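Local coordinates for protein extracellular ligand-binding receptor (Desulfohalobium retbaense DSM 5692, PDB 5ERE) that probably serves as an extracellular solute receptor of the leucine-binding protein family, holding 2-oxo-4-methylpentanoic acid in one domain and cytosine in a separate sensor domain, at residues A[104-109]-A[279-284]; A[77-82]-A[99-104]. One frame throughout, in Å; residues are numbered along the deposited sequence.

In the fold
Both contacts lie in the periplasmic-binding-protein part of the chain, on the same side of its centre, with their own centres about 11 Å apart. Contact 2 comes first along the sequence, fastening the loop that follows strand 88-92 to helix 72-84; contact 1 then sets strand 106-107, an outermost strand of the five-stranded parallel sheet, against the distant helix 277-284. They share His-104, and Thr-105 bridges them directly. The edge strand is thus packed by helix 277-284, and the loop leading into it is held by helix 72-84. Contact 1 carries the calcium ligand Glu-282, and neither contact holds a residue of the 2-oxo-4-methylpentanoic acid pocket.

Contact 1: A[104-109]-A[279-284]; sequences HTIRLT and ALFEWY. With CA (calcium ion), chain E; EDO (1,2-ethanediol), chain G.
Ile-106 lays its CD1 over one face of the Phe-281 ring, a CH-pi contact 3.9 Å from CD1 to the ring centroid and 13° off the normal. The same methyl presses on Tyr-284, 3.5 Å from CD1 to Tyr-284 CB, so it sits between two side chains of one helical turn. The other branch, CG2, stands anti to the backbone N and meets the start of the tyrosine ring, 3.9 Å from CG2 to Tyr-284 CG. Phe-281, its CG also anti to its N (chi1 -169°), reaches the chain beside the strand, with CE2 3.3 Å from His-104 N. No hydrogen bond crosses; strand 106-107, at the margin of the lobe's parallel sheet, is packed against helix 277-284 by apolar contact. An alanine in place of Ile-106 would remove the branch over the phenylalanine face and would probably leave a gap between that ring and Tyr-284. Tyr-284 OH is hydrogen-bonded to Thr-265 of helix 254-271. On the helix's far side Glu-282 grips calcium twice, 2.2 Å from its O and 2.4 Å from its OE2 to the ion, and Ala-285 and Asn-287 supply further ligands.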
# COMPACT_ATOMS: atom_id res chain seq x y z
N HIS A 104 -23.80 -3.32 -5.95
CA HIS A 104 -24.58 -2.89 -4.80
C HIS A 104 -23.63 -2.54 -3.71
O HIS A 104 -22.58 -3.22 -3.53
CB HIS A 104 -25.59 -3.96 -4.33
CG HIS A 104 -26.69 -4.21 -5.32
ND1 HIS A 104 -27.93 -3.60 -5.23
CD2 HIS A 104 -26.74 -4.99 -6.42
CE1 HIS A 104 -28.68 -4.00 -6.24
NE2 HIS A 104 -27.99 -4.85 -6.97
N THR A 105 -23.99 -1.47 -3.02
CA THR A 105 -23.22 -0.89 -1.93
C THR A 105 -21.99 -0.16 -2.41
O THR A 105 -21.05 -0.74 -2.94
CB THR A 105 -22.77 -1.95 -0.88
OG1 THR A 105 -23.91 -2.61 -0.34
CG2 THR A 105 -22.01 -1.25 0.25
N ILE A 106 -21.99 1.14 -2.20
CA ILE A 106 -20.81 1.92 -2.40
C ILE A 106 -20.12 1.98 -1.04
O ILE A 106 -20.78 2.12 -0.04
CB ILE A 106 -21.15 3.33 -2.90
CG1 ILE A 106 -21.64 3.27 -4.36
CG2 ILE A 106 -19.96 4.30 -2.74
CD1 ILE A 106 -20.55 2.97 -5.39
N ARG A 107 -18.80 1.89 -1.04
CA ARG A 107 -18.05 1.93 0.21
C ARG A 107 -16.98 3.03 0.21
O ARG A 107 -16.10 3.06 -0.65
CB ARG A 107 -17.39 0.60 0.47
CG ARG A 107 -16.41 0.71 1.62
CD ARG A 107 -15.96 -0.62 2.12
NE ARG A 107 -15.19 -1.39 1.15
CZ ARG A 107 -14.35 -2.37 1.48
NH1 ARG A 107 -14.14 -2.66 2.78
NH2 ARG A 107 -13.70 -3.03 0.53
N LEU A 108 -17.03 3.89 1.22
CA LEU A 108 -16.07 4.97 1.34
C LEU A 108 -14.83 4.60 2.15
O LEU A 108 -13.86 5.34 2.16
CB LEU A 108 -16.74 6.19 2.00
CG LEU A 108 -17.36 7.19 1.03
CD1 LEU A 108 -18.64 6.67 0.58
CD2 LEU A 108 -17.58 8.56 1.74
N THR A 109 -14.84 3.43 2.79
CA THR A 109 -13.72 3.01 3.67
C THR A 109 -12.77 2.10 2.90
O THR A 109 -13.20 1.12 2.29
CB THR A 109 -14.25 2.27 4.91
OG1 THR A 109 -15.35 3.00 5.48
CG2 THR A 109 -13.16 1.98 5.95
N ALA A 279 -28.38 4.28 -10.68
CA ALA A 279 -27.87 5.60 -11.04
C ALA A 279 -26.96 6.12 -9.91
O ALA A 279 -25.94 6.76 -10.14
CB ALA A 279 -29.00 6.57 -11.31
N LEU A 280 -27.36 5.82 -8.69
CA LEU A 280 -26.61 6.29 -7.53
C LEU A 280 -25.28 5.56 -7.44
O LEU A 280 -24.25 6.18 -7.15
CB LEU A 280 -27.44 6.13 -6.26
CG LEU A 280 -28.46 7.24 -6.11
CD1 LEU A 280 -29.46 6.92 -5.06
CD2 LEU A 280 -27.79 8.56 -5.81
N PHE A 281 -25.28 4.26 -7.70
CA PHE A 281 -24.05 3.48 -7.75
C PHE A 281 -23.11 4.02 -8.86
O PHE A 281 -21.92 4.28 -8.61
CB PHE A 281 -24.38 1.99 -7.95
CG PHE A 281 -23.21 1.05 -7.75
CD1 PHE A 281 -22.29 0.85 -8.75
CD2 PHE A 281 -23.08 0.33 -6.56
CE1 PHE A 281 -21.23 -0.02 -8.58
CE2 PHE A 281 -22.03 -0.54 -6.38
CZ PHE A 281 -21.10 -0.72 -7.37
N GLU A 282 -23.64 4.25 -10.05
CA GLU A 282 -22.82 4.74 -11.16
C GLU A 282 -22.25 6.15 -10.89
O GLU A 282 -21.18 6.54 -11.40
CB GLU A 282 -23.62 4.74 -12.48
CG GLU A 282 -22.81 5.26 -13.67
CD GLU A 282 -21.58 4.41 -13.96
OE1 GLU A 282 -21.78 3.20 -14.21
OE2 GLU A 282 -20.42 4.93 -13.91
N TRP A 283 -22.98 6.94 -10.13
CA TRP A 283 -22.48 8.23 -9.70
C TRP A 283 -21.10 8.12 -9.08
O TRP A 283 -20.23 8.97 -9.28
CB TRP A 283 -23.44 8.84 -8.69
CG TRP A 283 -23.02 10.16 -8.25
CD1 TRP A 283 -22.23 10.46 -7.18
CD2 TRP A 283 -23.33 11.40 -8.90
NE1 TRP A 283 -22.04 11.82 -7.10
CE2 TRP A 283 -22.70 12.42 -8.15
CE3 TRP A 283 -24.08 11.74 -10.02
CZ2 TRP A 283 -22.81 13.75 -8.49
CZ3 TRP A 283 -24.19 13.07 -10.36
CH2 TRP A 283 -23.55 14.06 -9.60
N TYR A 284 -20.93 7.07 -8.29
CA TYR A 284 -19.66 6.87 -7.58
C TYR A 284 -18.69 6.00 -8.36
O TYR A 284 -17.51 6.33 -8.46
CB TYR A 284 -19.95 6.28 -6.20
CG TYR A 284 -20.54 7.29 -5.23
CD1 TYR A 284 -19.72 8.17 -4.53
CD2 TYR A 284 -21.90 7.32 -4.98
CE1 TYR A 284 -20.26 9.11 -3.66
CE2 TYR A 284 -22.45 8.22 -4.12
CZ TYR A 284 -21.63 9.11 -3.45
OH TYR A 284 -22.22 9.97 -2.57
CA CA E . -19.36 6.66 -12.72
C1 EDO G . -11.36 -6.18 1.95
O1 EDO G . -10.15 -6.34 2.71
C2 EDO G . -12.51 -6.39 2.91
O2 EDO G . -13.51 -5.39 2.71

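Contact 2: A[77-82]-A[99-104]; sequences AIHPLA and RTEPGH
With CG anti to the backbone N (chi1 163°), the imidazole of His-79 extends from its helix toward the loop 99-104, and chi2 of 76° turns NE2 to two successive backbone amides. Thr-100 N donates to NE2 at 3.0 Å in an almost straight bond (178°), from a position tilted out of the ring plane. Glu-101 N donates to the same NE2 at 3.1 Å and lies nearer that plane. One ring nitrogen therefore accepts two N-H groups, consistent with NE2 being unprotonated. At the other nitrogen, ND1 is hydrogen-bonded to Thr-105 OG1, which also bonds His-89 ND1, and the two ends together fix the rotation of the ring. His-104 O lies at the ring edge, in its plane, 3.5 Å from His-79 CE1.

The loop braces itself around this histidine. Thr-100 OG1 donates to Glu-101 OE2 at 2.8 Å, reaching the lone pair that faces away from the other carboxylate oxygen; the glutamate chain, bent at chi2, folds back for this bond while its CB packs 3.8 Å from His-79 NE2. Beside them Pro-80 touches the loop more lightly. Arg-99 NH1 is hydrogen-bonded to Thr-105 O and only weakly to His-104 O, while NH2 forms a salt bridge with Asp-303. A type II beta turn runs from Glu-101 to His-104, with Gly-103 at positive phi, which suits the third position of such a turn, and reverses the chain just before strand 106-107. A helix histidine accepting two successive loop N-H groups thus ties the link between neighbouring parallel strands 88-92 and 106-107 to helix 72-84, which flanks the sheet in the Rossmann-like lobe of a periplasmic binding protein.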
# COMPACT_ATOMS: atom_id res chain seq x y z
N ALA A 77 -24.08 -7.12 6.85
CA ALA A 77 -25.43 -7.68 7.02
C ALA A 77 -26.47 -6.92 6.20
O ALA A 77 -27.43 -7.51 5.70
CB ALA A 77 -25.82 -7.66 8.48
N ILE A 78 -26.32 -5.61 6.08
CA ILE A 78 -27.33 -4.82 5.36
C ILE A 78 -27.15 -4.97 3.84
O ILE A 78 -28.13 -4.96 3.09
CB ILE A 78 -27.27 -3.33 5.80
CG1 ILE A 78 -27.87 -3.24 7.22
CG2 ILE A 78 -28.02 -2.43 4.83
CD1 ILE A 78 -27.63 -1.94 8.00
N HIS A 79 -25.91 -5.15 3.39
CA HIS A 79 -25.57 -5.23 1.97
C HIS A 79 -26.52 -6.13 1.12
O HIS A 79 -27.11 -5.66 0.14
CB HIS A 79 -24.11 -5.70 1.84
CG HIS A 79 -23.73 -6.21 0.49
ND1 HIS A 79 -23.49 -5.39 -0.58
CD2 HIS A 79 -23.51 -7.48 0.04
CE1 HIS A 79 -23.15 -6.11 -1.63
NE2 HIS A 79 -23.16 -7.38 -1.28
N PRO A 80 -26.70 -7.41 1.49
CA PRO A 80 -27.61 -8.25 0.69
C PRO A 80 -29.09 -7.90 0.83
O PRO A 80 -29.86 -8.14 -0.08
CB PRO A 80 -27.36 -9.66 1.23
CG PRO A 80 -26.82 -9.44 2.61
CD PRO A 80 -25.99 -8.19 2.52
N LEU A 81 -29.46 -7.35 1.98
CA LEU A 81 -30.84 -6.95 2.24
C LEU A 81 -31.22 -5.71 1.43
O LEU A 81 -32.27 -5.68 0.81
CB LEU A 81 -31.04 -6.68 3.74
CG LEU A 81 -30.69 -7.88 4.62
CD1 LEU A 81 -30.89 -7.58 6.12
CD2 LEU A 81 -31.53 -9.05 4.23
N ALA A 82 -30.36 -4.70 1.44
CA ALA A 82 -30.61 -3.52 0.63
C ALA A 82 -30.69 -3.91 -0.84
O ALA A 82 -31.51 -3.36 -1.58
CB ALA A 82 -29.53 -2.48 0.84
N ARG A 99 -18.72 -8.34 0.11
CA ARG A 99 -19.61 -8.17 -1.06
C ARG A 99 -20.03 -9.48 -1.71
O ARG A 99 -19.21 -10.34 -1.97
CB ARG A 99 -18.92 -7.32 -2.14
CG ARG A 99 -18.43 -5.94 -1.71
CD ARG A 99 -17.61 -5.27 -2.84
NE ARG A 99 -17.42 -3.84 -2.62
CZ ARG A 99 -18.40 -2.95 -2.70
NH1 ARG A 99 -19.64 -3.37 -2.98
NH2 ARG A 99 -18.16 -1.65 -2.47
N THR A 100 -21.32 -9.60 -2.01
CA THR A 100 -21.89 -10.78 -2.66
C THR A 100 -22.78 -10.40 -3.85
O THR A 100 -23.03 -11.21 -4.72
CB THR A 100 -22.73 -11.62 -1.68
OG1 THR A 100 -23.92 -10.91 -1.30
CG2 THR A 100 -21.94 -11.90 -0.44
N GLU A 101 -23.24 -9.15 -3.85
CA GLU A 101 -24.13 -8.66 -4.88
C GLU A 101 -23.41 -7.61 -5.69
O GLU A 101 -23.25 -6.47 -5.26
CB GLU A 101 -25.40 -8.09 -4.25
CG GLU A 101 -26.06 -9.07 -3.32
CD GLU A 101 -26.22 -10.42 -3.97
OE1 GLU A 101 -26.83 -10.48 -5.05
OE2 GLU A 101 -25.69 -11.41 -3.42
N PRO A 102 -22.93 -7.98 -6.88
CA PRO A 102 -22.17 -6.98 -7.60
C PRO A 102 -23.06 -5.79 -8.01
O PRO A 102 -24.25 -5.94 -8.28
CB PRO A 102 -21.63 -7.75 -8.81
CG PRO A 102 -21.73 -9.19 -8.44
CD PRO A 102 -22.91 -9.29 -7.56
N GLY A 103 -22.49 -4.60 -7.99
CA GLY A 103 -23.23 -3.39 -8.31
C GLY A 103 -24.08 -2.87 -7.17
O GLY A 103 -24.97 -2.05 -7.37
N HIS A 104 -23.80 -3.32 -5.95
CA HIS A 104 -24.58 -2.89 -4.80
C HIS A 104 -23.63 -2.54 -3.71
O HIS A 104 -22.58 -3.22 -3.53
CB HIS A 104 -25.59 -3.96 -4.33
CG HIS A 104 -26.69 -4.21 -5.32
ND1 HIS A 104 -27.93 -3.60 -5.23
CD2 HIS A 104 -26.74 -4.99 -6.42
CE1 HIS A 104 -28.68 -4.00 -6.24
NE2 HIS A 104 -27.99 -4.85 -6.97